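Local coordinates for uncharacterized protein (Legionella pneumophila subsp. pneumophila str. Philadelphia 1, PDB 4RXV) that is of unknown function, but its N-terminal part, which makes up this chain, belongs to a papain-like (clan CA) peptidase family and may therefore be a cysteine protease, at residues F90-G94 against E95-V99. Numbering follows the deposited sequence. Where two conformers were deposited one is given.
Sequences FKIDG and EAVRV
V97 lays its CG2 methyl over the face of the F90 ring inside a tight beta hairpin, whose strands 91-92 and 95-100 are joined by a type I' turn from I92 to E95. The methyl stands 3.8 Å from the ring centroid of F90, nearly on the ring normal (10° off), a CH-pi contact. The chi1 of F90 (-170°) sets its CG beside its own carbonyl carbon, which brings the ring under V97, whose CG1 sits near CD2 and CE2 of F90. The same CG2 of V97 also meets I92, 3.6 Å from its CG1, in a direction roughly at right angles to the ring. All three residues are buried: F60 of helix 60-64 meets the F90 ring edge to face, while Y49 of helix 37-50 touches both I92 and V97.

Three backbone hydrogen bonds set the register, with K91 and A96 as the non-hydrogen-bonded pair between I92-E95 and the F90-V97 bond. I92 N reaches E95 O at 2.9 Å and E95 N reaches I92 O at 2.8 Å, the latter donor well above the carbonyl plane. D93 and G94 occupy the turn corners with positive phi, and D93 makes a salt bridge with K48. E95 packs against this turn: its CB lies 3.5 Å from I92 O, and its CG, beside the backbone N (chi1 -59°), 3.6 Å from D93 O. Beyond CG the chain is extended, and a water lies within hydrogen-bonding distance of both I92 O and E95 OE1. Farther down, V97 N donates an almost straight bond to F90 O at 2.9 Å, and a second water donates to F90 O and V97 O.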
loop_
_atom_site.group_PDB
_atom_site.type_symbol
_atom_site.label_atom_id
_atom_site.label_comp_id
_atom_site.label_asym_id
_atom_site.label_seq_id
_atom_site.Cartn_x
_atom_site.Cartn_y
_atom_site.Cartn_z
ATOM N N PHE A 90 14.027 16.015 7.941
ATOM C CA PHE A 90 13.385 16.529 6.740
ATOM C C PHE A 90 11.880 16.661 6.986
ATOM O O PHE A 90 11.182 15.654 7.194
ATOM C CB PHE A 90 13.675 15.576 5.571
ATOM C CG PHE A 90 13.279 16.088 4.203
ATOM C CD1 PHE A 90 12.828 17.377 3.975
ATOM C CD2 PHE A 90 13.377 15.236 3.125
ATOM C CE1 PHE A 90 12.484 17.789 2.679
ATOM C CE2 PHE A 90 13.034 15.641 1.858
ATOM C CZ PHE A 90 12.586 16.914 1.629
ATOM N N LYS A 91 11.399 17.902 6.998
ATOM C CA LYS A 91 9.977 18.237 7.150
ATOM C C LYS A 91 9.492 19.167 6.039
ATOM O O LYS A 91 10.271 19.976 5.520
ATOM C CB LYS A 91 9.726 18.988 8.450
ATOM C CG LYS A 91 10.325 18.395 9.681
ATOM C CD LYS A 91 10.145 19.397 10.805
ATOM C CE LYS A 91 11.425 19.783 11.513
ATOM N NZ LYS A 91 11.658 21.241 11.361
ATOM N N ILE A 92 8.204 19.071 5.720
ATOM C CA ILE A 92 7.501 19.956 4.806
ATOM C C ILE A 92 6.213 20.385 5.519
ATOM O O ILE A 92 5.481 19.557 6.073
ATOM C CB ILE A 92 7.186 19.250 3.467
ATOM C CG1 ILE A 92 8.488 18.910 2.738
ATOM C CG2 ILE A 92 6.248 20.096 2.583
ATOM C CD1 ILE A 92 8.299 18.047 1.522
ATOM N N ASP A 93 5.956 21.690 5.521
ATOM C CA ASP A 93 4.821 22.258 6.244
ATOM C C ASP A 93 4.752 21.726 7.679
ATOM O O ASP A 93 3.673 21.425 8.201
ATOM C CB ASP A 93 3.513 21.982 5.500
ATOM C CG ASP A 93 3.464 22.651 4.139
ATOM O OD1 ASP A 93 4.107 23.709 3.972
ATOM O OD2 ASP A 93 2.782 22.120 3.238
ATOM N N GLY A 94 5.917 21.600 8.303
ATOM C CA GLY A 94 6.012 21.153 9.681
ATOM C C GLY A 94 5.758 19.677 9.915
ATOM O O GLY A 94 5.703 19.238 11.061
ATOM N N GLU A 95 5.625 18.914 8.830
ATOM C CA GLU A 95 5.328 17.490 8.910
ATOM C C GLU A 95 6.497 16.665 8.367
ATOM O O GLU A 95 6.994 16.903 7.260
ATOM C CB GLU A 95 4.056 17.171 8.120
ATOM C CG GLU A 95 2.818 17.928 8.596
ATOM C CD GLU A 95 1.621 17.755 7.675
ATOM O OE1 GLU A 95 1.813 17.398 6.494
ATOM O OE2 GLU A 95 0.482 17.982 8.134
ATOM N N ALA A 96 6.935 15.681 9.143
ATOM C CA ALA A 96 8.037 14.832 8.723
ATOM C C ALA A 96 7.726 14.179 7.390
ATOM O O ALA A 96 6.649 13.637 7.178
ATOM C CB ALA A 96 8.326 13.774 9.760
ATOM N N VAL A 97 8.719 14.184 6.516
ATOM C CA VAL A 97 8.591 13.629 5.180
ATOM C C VAL A 97 8.685 12.102 5.169
ATOM O O VAL A 97 9.625 11.510 5.702
ATOM C CB VAL A 97 9.689 14.218 4.282
ATOM C CG1 VAL A 97 9.749 13.525 2.938
ATOM C CG2 VAL A 97 9.444 15.693 4.085
ATOM N N ARG A 98 7.696 11.490 4.525
ATOM C CA ARG A 98 7.707 10.080 4.116
ATOM C C ARG A 98 7.459 10.065 2.622
ATOM O O ARG A 98 6.732 10.931 2.132
ATOM C CB ARG A 98 6.635 9.285 4.864
ATOM C CG ARG A 98 6.826 9.299 6.385
ATOM C CD ARG A 98 5.737 8.478 7.098
ATOM N NE ARG A 98 4.453 9.125 6.914
ATOM C CZ ARG A 98 3.266 8.557 7.120
ATOM N NH1 ARG A 98 3.153 7.307 7.568
ATOM N NH2 ARG A 98 2.174 9.263 6.876
ATOM N N VAL A 99 8.055 9.114 1.911
ATOM C CA VAL A 99 8.009 9.120 0.458
ATOM C C VAL A 99 7.684 7.751 -0.086
ATOM O O VAL A 99 8.254 6.766 0.339
ATOM C CB VAL A 99 9.375 9.538 -0.139
ATOM C CG1 VAL A 99 9.281 9.640 -1.670
ATOM C CG2 VAL A 99 9.887 10.823 0.456
HETATM O O HOH W 1 11.458 12.861 7.683
HETATM O O HOH W 2 3.684 17.778 4.602
#